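Local atomic coordinates of CocE/NonD family hydrolase (Staphylococcus aureus subsp. aureus COL, PDB entry 3III), a protein that probably hydrolyses ester or amide bonds as a serine hydrolase of the CocE/NonD family, built on an alpha/beta-hydrolase domain. Residues A[74-79]-A[168-173]; A[174-179]-A[189-194]; A[412-417]-A[550-555]. One frame throughout, in Å; residues are numbered along the deposited sequence.

Contact 1: A[74-79]-A[168-173]. With PLM (palmitic acid), chain G.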
# COMPACT_ATOMS: atom_id res chain seq x y z
N ASP A 74 -4.00 2.17 15.45
CA ASP A 74 -3.35 0.94 15.11
C ASP A 74 -3.19 0.08 16.37
O ASP A 74 -3.65 0.44 17.45
CB ASP A 74 -1.98 1.24 14.48
CG ASP A 74 -1.14 2.06 15.36
OD1 ASP A 74 -0.66 1.52 16.37
OD2 ASP A 74 -1.03 3.27 15.11
N THR A 75 -2.61 -1.08 16.19
CA THR A 75 -2.28 -1.97 17.27
C THR A 75 -0.77 -2.14 17.50
O THR A 75 -0.33 -3.10 18.11
CB THR A 75 -2.94 -3.33 17.07
OG1 THR A 75 -2.53 -3.89 15.83
CG2 THR A 75 -4.48 -3.23 17.12
N TYR A 76 0.01 -1.19 17.03
CA TYR A 76 1.48 -1.25 17.16
C TYR A 76 2.05 -0.64 18.44
O TYR A 76 3.21 -0.86 18.73
CB TYR A 76 2.12 -0.56 15.96
CG TYR A 76 1.88 -1.18 14.62
CD1 TYR A 76 1.51 -2.51 14.48
CD2 TYR A 76 2.17 -0.48 13.46
CE1 TYR A 76 1.37 -3.07 13.19
CE2 TYR A 76 2.07 -1.07 12.19
CZ TYR A 76 1.68 -2.34 12.06
OH TYR A 76 1.58 -2.89 10.77
N GLY A 77 1.24 0.08 19.22
CA GLY A 77 1.74 0.76 20.40
C GLY A 77 1.60 2.26 20.23
O GLY A 77 2.24 2.85 19.37
N LYS A 78 0.75 2.89 21.06
CA LYS A 78 0.51 4.34 21.01
C LYS A 78 1.67 5.16 21.64
O LYS A 78 1.74 6.40 21.39
CB LYS A 78 -0.79 4.70 21.70
CG LYS A 78 -0.78 4.54 23.23
CD LYS A 78 -2.06 5.12 23.86
CE LYS A 78 -2.10 5.01 25.36
NZ LYS A 78 -0.97 5.74 26.04
N ASP A 79 2.52 4.53 22.44
CA ASP A 79 3.61 5.23 23.08
C ASP A 79 4.97 4.86 22.53
O ASP A 79 5.98 5.12 23.15
CB ASP A 79 3.54 4.97 24.58
CG ASP A 79 2.30 5.54 25.16
OD1 ASP A 79 2.13 6.74 24.99
OD2 ASP A 79 1.49 4.80 25.72
N VAL A 168 -0.10 6.14 7.88
CA VAL A 168 0.55 5.28 6.88
C VAL A 168 0.39 3.82 7.27
O VAL A 168 0.42 3.49 8.47
CB VAL A 168 2.08 5.64 6.81
CG1 VAL A 168 2.81 4.77 5.81
CG2 VAL A 168 2.22 7.18 6.44
N SER A 169 0.26 2.99 6.25
CA SER A 169 0.33 1.52 6.33
C SER A 169 -0.85 1.04 7.20
O SER A 169 -1.99 1.28 6.85
CB SER A 169 1.70 1.07 6.83
OG SER A 169 1.76 -0.36 6.82
N TYR A 170 -0.63 0.37 8.33
CA TYR A 170 -1.76 -0.10 9.19
C TYR A 170 -2.70 1.11 9.51
O TYR A 170 -3.92 0.98 9.49
CB TYR A 170 -1.24 -0.67 10.51
CG TYR A 170 -2.16 -1.52 11.33
CD1 TYR A 170 -1.83 -2.85 11.58
CD2 TYR A 170 -3.31 -1.00 11.94
CE1 TYR A 170 -2.64 -3.66 12.38
CE2 TYR A 170 -4.15 -1.80 12.74
CZ TYR A 170 -3.80 -3.15 12.94
OH TYR A 170 -4.61 -3.94 13.75
N LEU A 171 -2.10 2.28 9.75
CA LEU A 171 -2.82 3.50 10.05
C LEU A 171 -3.67 4.03 8.87
O LEU A 171 -4.52 4.92 9.06
CB LEU A 171 -1.87 4.58 10.61
CG LEU A 171 -1.07 4.29 11.91
CD1 LEU A 171 -0.06 3.19 11.82
CD2 LEU A 171 -0.40 5.63 12.32
N ALA A 172 -3.34 3.59 7.66
CA ALA A 172 -4.13 3.85 6.45
C ALA A 172 -5.20 2.78 6.23
O ALA A 172 -6.37 3.11 5.91
CB ALA A 172 -3.22 3.96 5.20
N VAL A 173 -4.84 1.51 6.41
CA VAL A 173 -5.82 0.41 6.20
C VAL A 173 -7.02 0.59 7.14
O VAL A 173 -8.19 0.45 6.73
CB VAL A 173 -5.20 -0.99 6.45
CG1 VAL A 173 -6.26 -2.14 6.23
CG2 VAL A 173 -3.94 -1.22 5.61
C1 PLM G . 4.07 -1.77 8.62
O1 PLM G . 2.88 -1.55 8.82
O2 PLM G . 4.56 -1.37 7.55
C2 PLM G . 4.85 -2.54 9.64
C3 PLM G . 6.34 -2.53 9.37
C4 PLM G . 7.21 -3.16 10.45
C5 PLM G . 8.73 -2.86 10.30
C6 PLM G . 9.71 -3.89 10.92
C7 PLM G . 10.85 -3.43 11.86
C8 PLM G . 12.26 -3.25 11.26

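Contact 2: A[174-179]-A[189-194]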
# COMPACT_ATOMS: atom_id res chain seq x y z
N THR A 174 -6.76 0.95 8.39
CA THR A 174 -7.84 1.17 9.36
C THR A 174 -8.76 2.34 8.97
O THR A 174 -9.90 2.38 9.40
CB THR A 174 -7.32 1.39 10.78
OG1 THR A 174 -6.34 2.45 10.80
CG2 THR A 174 -6.68 0.13 11.35
N GLN A 175 -8.25 3.28 8.18
CA GLN A 175 -9.10 4.39 7.66
C GLN A 175 -10.02 3.89 6.58
O GLN A 175 -11.18 4.23 6.59
CB GLN A 175 -8.26 5.50 7.10
CG GLN A 175 -7.33 6.15 8.14
CD GLN A 175 -6.59 7.32 7.50
OE1 GLN A 175 -7.23 8.26 7.02
NE2 GLN A 175 -5.23 7.26 7.50
N TRP A 176 -9.53 3.08 5.64
CA TRP A 176 -10.46 2.53 4.65
C TRP A 176 -11.58 1.80 5.39
O TRP A 176 -12.76 1.93 5.07
CB TRP A 176 -9.76 1.55 3.70
CG TRP A 176 -8.70 2.13 2.78
CD1 TRP A 176 -7.39 1.72 2.70
CD2 TRP A 176 -8.87 3.15 1.77
NE1 TRP A 176 -6.73 2.45 1.75
CE2 TRP A 176 -7.62 3.30 1.13
CE3 TRP A 176 -9.96 3.93 1.31
CZ2 TRP A 176 -7.40 4.23 0.10
CZ3 TRP A 176 -9.74 4.83 0.26
CH2 TRP A 176 -8.47 4.97 -0.33
N TRP A 177 -11.19 0.98 6.34
CA TRP A 177 -12.17 0.27 7.16
C TRP A 177 -13.21 1.18 7.87
O TRP A 177 -14.42 1.03 7.65
CB TRP A 177 -11.47 -0.69 8.17
CG TRP A 177 -11.35 -2.09 7.58
CD1 TRP A 177 -10.22 -2.72 7.16
CD2 TRP A 177 -12.44 -3.00 7.32
NE1 TRP A 177 -10.53 -3.95 6.67
CE2 TRP A 177 -11.88 -4.15 6.74
CE3 TRP A 177 -13.82 -2.94 7.49
CZ2 TRP A 177 -12.66 -5.23 6.35
CZ3 TRP A 177 -14.59 -4.02 7.13
CH2 TRP A 177 -14.02 -5.15 6.57
N VAL A 178 -12.76 2.10 8.71
CA VAL A 178 -13.74 2.89 9.51
C VAL A 178 -14.60 3.78 8.58
O VAL A 178 -15.80 3.97 8.80
CB VAL A 178 -13.06 3.68 10.65
CG1 VAL A 178 -12.29 4.93 10.14
CG2 VAL A 178 -14.06 4.04 11.72
N ALA A 179 -14.00 4.29 7.51
CA ALA A 179 -14.74 5.14 6.57
C ALA A 179 -15.88 4.37 5.88
O ALA A 179 -16.92 4.97 5.52
CB ALA A 179 -13.81 5.80 5.52
N MSE A 189 -10.33 12.17 5.25
CA MSE A 189 -9.44 11.05 5.49
C MSE A 189 -8.24 11.11 4.57
O MSE A 189 -8.37 11.51 3.39
CB MSE A 189 -10.17 9.71 5.29
CG MSE A 189 -10.76 9.58 3.92
SE MSE A 189 -11.95 8.00 3.71
CE MSE A 189 -10.52 6.59 4.06
N ILE A 190 -7.09 10.70 5.11
CA ILE A 190 -5.83 10.66 4.38
C ILE A 190 -5.21 9.25 4.58
O ILE A 190 -4.33 9.04 5.45
CB ILE A 190 -4.86 11.75 4.84
CG1 ILE A 190 -5.52 13.14 4.80
CG2 ILE A 190 -3.58 11.76 3.97
CD1 ILE A 190 -4.61 14.23 5.36
N PRO A 191 -5.74 8.25 3.83
CA PRO A 191 -5.11 6.93 3.88
C PRO A 191 -3.84 6.98 3.04
O PRO A 191 -3.87 6.90 1.79
CB PRO A 191 -6.16 6.03 3.24
CG PRO A 191 -6.94 6.96 2.33
CD PRO A 191 -7.02 8.23 3.09
N TRP A 192 -2.71 7.18 3.71
CA TRP A 192 -1.46 7.39 3.04
C TRP A 192 -0.75 6.04 2.90
O TRP A 192 0.06 5.65 3.74
CB TRP A 192 -0.59 8.40 3.81
CG TRP A 192 0.50 8.96 2.95
CD1 TRP A 192 1.68 8.35 2.62
CD2 TRP A 192 0.53 10.25 2.30
NE1 TRP A 192 2.44 9.19 1.85
CE2 TRP A 192 1.76 10.34 1.61
CE3 TRP A 192 -0.35 11.31 2.24
CZ2 TRP A 192 2.13 11.46 0.84
CZ3 TRP A 192 -0.01 12.42 1.48
CH2 TRP A 192 1.21 12.49 0.77
N GLU A 193 -1.05 5.35 1.78
CA GLU A 193 -0.54 3.98 1.50
C GLU A 193 -1.18 2.94 2.43
O GLU A 193 -0.66 2.62 3.51
CB GLU A 193 0.98 3.86 1.53
CG GLU A 193 1.65 4.73 0.42
CD GLU A 193 2.92 4.12 -0.08
OE1 GLU A 193 3.99 4.75 0.13
OE2 GLU A 193 2.82 3.03 -0.67
N GLY A 194 -2.33 2.43 2.00
CA GLY A 194 -2.94 1.30 2.68
C GLY A 194 -3.74 0.35 1.81
O GLY A 194 -4.61 0.77 1.05

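Contact 3: A[412-417]-A[550-555]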
# COMPACT_ATOMS: atom_id res chain seq x y z
N LYS A 412 -1.16 -11.64 -20.75
CA LYS A 412 -1.92 -12.81 -21.15
C LYS A 412 -0.95 -13.87 -21.65
O LYS A 412 -0.17 -13.63 -22.59
CB LYS A 412 -2.99 -12.52 -22.20
CG LYS A 412 -3.88 -13.78 -22.38
CD LYS A 412 -4.82 -13.65 -23.57
CE LYS A 412 -5.78 -14.77 -23.67
NZ LYS A 412 -6.67 -14.51 -24.84
N LEU A 413 -1.00 -15.03 -21.02
CA LEU A 413 -0.20 -16.17 -21.45
C LEU A 413 -1.03 -17.41 -21.69
O LEU A 413 -2.03 -17.64 -21.00
CB LEU A 413 0.91 -16.52 -20.44
CG LEU A 413 1.85 -15.41 -19.98
CD1 LEU A 413 2.63 -15.86 -18.72
CD2 LEU A 413 2.78 -14.92 -21.13
N TRP A 414 -0.59 -18.23 -22.64
CA TRP A 414 -1.04 -19.58 -22.74
C TRP A 414 0.03 -20.54 -22.19
O TRP A 414 1.18 -20.50 -22.61
CB TRP A 414 -1.43 -19.92 -24.18
CG TRP A 414 -2.58 -19.11 -24.70
CD1 TRP A 414 -2.55 -17.83 -25.16
CD2 TRP A 414 -3.92 -19.56 -24.87
NE1 TRP A 414 -3.80 -17.45 -25.59
CE2 TRP A 414 -4.66 -18.48 -25.38
CE3 TRP A 414 -4.58 -20.75 -24.55
CZ2 TRP A 414 -6.02 -18.57 -25.66
CZ3 TRP A 414 -5.95 -20.85 -24.81
CH2 TRP A 414 -6.65 -19.75 -25.36
N VAL A 415 -0.36 -21.40 -21.25
CA VAL A 415 0.61 -22.13 -20.46
C VAL A 415 0.15 -23.59 -20.24
O VAL A 415 -1.07 -23.90 -20.28
CB VAL A 415 0.82 -21.45 -19.09
CG1 VAL A 415 1.34 -19.98 -19.18
CG2 VAL A 415 -0.45 -21.56 -18.21
N SER A 416 1.13 -24.48 -20.03
CA SER A 416 0.89 -25.84 -19.61
C SER A 416 2.08 -26.36 -18.83
O SER A 416 3.14 -25.80 -18.88
CB SER A 416 0.69 -26.78 -20.80
OG SER A 416 1.93 -27.02 -21.46
N THR A 417 1.90 -27.50 -18.16
CA THR A 417 2.94 -28.12 -17.34
C THR A 417 2.70 -29.65 -17.41
O THR A 417 1.59 -30.13 -17.64
CB THR A 417 2.94 -27.62 -15.86
OG1 THR A 417 3.99 -28.25 -15.12
CG2 THR A 417 1.59 -27.93 -15.14
N TYR A 550 -2.68 -18.98 -29.81
CA TYR A 550 -2.12 -18.68 -28.49
C TYR A 550 -1.70 -17.21 -28.44
O TYR A 550 -0.53 -16.93 -28.48
CB TYR A 550 -0.90 -19.59 -28.20
CG TYR A 550 -1.26 -21.04 -28.26
CD1 TYR A 550 -2.28 -21.54 -27.48
CD2 TYR A 550 -0.60 -21.91 -29.13
CE1 TYR A 550 -2.64 -22.88 -27.53
CE2 TYR A 550 -0.96 -23.25 -29.20
CZ TYR A 550 -2.00 -23.71 -28.37
OH TYR A 550 -2.42 -25.01 -28.38
N ASP A 551 -2.68 -16.32 -28.33
CA ASP A 551 -2.45 -14.86 -28.44
C ASP A 551 -1.90 -14.26 -27.16
O ASP A 551 -2.43 -13.31 -26.60
CB ASP A 551 -3.73 -14.14 -28.89
CG ASP A 551 -4.87 -14.24 -27.88
OD1 ASP A 551 -4.86 -15.10 -26.96
OD2 ASP A 551 -5.79 -13.41 -27.99
N SER A 552 -0.79 -14.82 -26.70
CA SER A 552 -0.07 -14.29 -25.57
C SER A 552 0.35 -12.86 -25.92
O SER A 552 0.89 -12.60 -26.97
CB SER A 552 1.16 -15.16 -25.30
OG SER A 552 0.70 -16.43 -24.92
N GLN A 553 0.07 -11.93 -25.02
CA GLN A 553 0.31 -10.51 -25.28
C GLN A 553 0.38 -9.77 -23.96
O GLN A 553 -0.17 -10.27 -22.96
CB GLN A 553 -0.85 -9.96 -26.08
CG GLN A 553 -2.19 -10.12 -25.36
CD GLN A 553 -3.33 -9.75 -26.26
OE1 GLN A 553 -3.73 -8.57 -26.33
NE2 GLN A 553 -3.87 -10.73 -26.95
N LEU A 554 1.05 -8.61 -23.98
CA LEU A 554 1.11 -7.67 -22.89
C LEU A 554 0.30 -6.43 -23.25
O LEU A 554 0.55 -5.81 -24.26
CB LEU A 554 2.57 -7.31 -22.56
CG LEU A 554 2.74 -6.30 -21.40
CD1 LEU A 554 2.41 -6.91 -19.98
CD2 LEU A 554 4.16 -5.74 -21.57
N ILE A 555 -0.72 -6.10 -22.47
CA ILE A 555 -1.47 -4.86 -22.67
C ILE A 555 -0.74 -3.75 -21.86
O ILE A 555 -0.58 -3.88 -20.65
CB ILE A 555 -2.91 -4.98 -22.15
CG1 ILE A 555 -3.67 -6.11 -22.84
CG2 ILE A 555 -3.67 -3.65 -22.29
CD1 ILE A 555 -3.80 -5.96 -24.31
O HOH W 1 -7.61 -12.29 -26.33

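Contact 1: A[74-79]-A[168-173]
Tyr170 turns its ring edge toward the face of Tyr76 in a T-shaped pair, with ring centroids 4.9 Å apart and planes inclined at 62°. The touching falls at the hydroxyl end of Tyr76, where CZ lies 3.6 Å from Tyr170 CD1. With CG anti to the backbone N (chi1 -163°), the Tyr170 ring swings out from the start of its helix and lies against the 74-79 loop. Its CD2 approaches Asp74 CB to 3.6 Å, and the backbone N of Thr75 sits over one of its faces, a buried donor without a partner in the model.

Leu171 runs alongside Asp74 and packs its CG 3.4 Å from Asp74 OD2, an oxygen whose charge is met by a salt bridge to Lys122. The other carboxylate oxygen closes an Asx turn, in which Tyr76 N donates to Asp74 OD1 over 2.9 Å through the anti lone pair.

The 168-173 segment has the form of the nucleophile elbow of alpha/beta hydrolases. Ser169 stands at the sharp turn between strand 162-168 and helix 170-179 with a positive phi of 63°, and its OG is hydrogen-bonded to His274, consistent with a catalytic serine and histidine.

Among the polar contacts, Thr75 OG1 makes a weak 2.9 Å hydrogen bond to Tyr170 OH, whose stronger partner is Glu142. A palmitic acid carboxyl oxygen joins the two segments from the pocket: Ser169 OG donates to its O1 over 2.6 Å and Tyr76 OH over 2.7 Å. O1 lies near the plane of the Tyr76 ring, at its edge. Tyr76 thus occupies a place consistent with the oxyanion-hole tyrosine of cocaine esterase, and Trp217 NE1 is bonded to the same hydroxyl.

Contact 2: A[174-179]-A[189-194]
Pro191 presses its CG onto a face of the Trp176 indole in a CH-pi contact, 3.8 Å from the centroid of the six-membered ring and 19° off its normal. Packing is tightest one helical turn further on, where Ala179 CB meets the selenium of selenomethionine Met189 at 3.4 Å; the Met189 chain bends at its end so that CE comes up against the helix backbone, 3.5 Å from Gln175 O. Beside these apolar patches the Gln175 amide grips the strand backbone: NE2 donates to Ile190 O over 2.9 Å from above the carbonyl plane, while OE1 takes a weak bond from Ile190 N. Thr165 is the stronger partner of OE1, and Leu171 O also engages NE2, so the buried amide is fixed from several directions. The Gly194 end is looser, resting mainly on one bond from Trp176 NE1 to Gly194 O, 2.8 Å long and tilted from the ring plane, yet it too is buried rather than open to solvent. The pair belongs to the beta-alpha-beta unit of strand 162-168, helix 170-179 and strand 186-192, with helix 140-154 beside Thr174 and Val178, strand 262-267 beside Trp176 and Pro191, and helix 306-319 against Ile190.

Contact 3: A[412-417]-A[550-555]
Lys412 is fully extended, CG anti to the backbone N (chi1 -171°), while Asp551 carries CG between its backbone N and carbonyl carbon (chi1 64°); the extended chain and this turn of the aspartate bring ammonium and carboxylate together. NZ meets Asp551 OD1 at 2.8 Å on its syn lone pair, and a water that accepts from NZ and donates to OD2 closes a ring around the salt bridge. Trp414 NE1 donates to that same OD1 over 2.9 Å in a nearly straight bond of 165°, lying in the indole plane. Over the indole face comes Tyr550, its CA 3.6 Å from the centroid of the five-membered ring, and its phenol ring adds an offset edge-to-face contact in which Tyr550 CD1 lies 3.7 Å from Trp414 CD2. Antiparallel pairing begins beside this cluster: Lys412 and Gln553 form a hydrogen-bonded pair, with Lys412 N to Gln553 O at 2.8 Å. Before it the 550-555 chain makes an inverse gamma turn centred on Asp551, and Ser552 OG, itself bonded to Tyr545 O, accepts from Trp414 N at 3.2 Å. This is strand pairing within the beta-rich C-terminal domain. With two donors converging on OD1 and water bound at OD2, the Asp551 carboxylate is probably stabilised in its ionised form and held against rotation.

Contacts 1 and 2 share helix 170-179 and lie in series along the chain, their centres 11 Å apart in the alpha/beta-hydrolase domain. They touch directly, most closely through a probable hydrogen bond from Ser169 N to Glu193 O, which ties the turn before the helix to the 189-194 segment. The elbow is thus flanked by the 74-79 loop, which packs on the residues just after Ser169, and by the 189-194 segment on the neighbouring strand's side of the central mixed sheet. Contact 3 comes last in sequence and belongs to the C-terminal non-catalytic domain; its centre is about 41 Å from that of contact 1 and 36 Å from that of contact 2, without touching either.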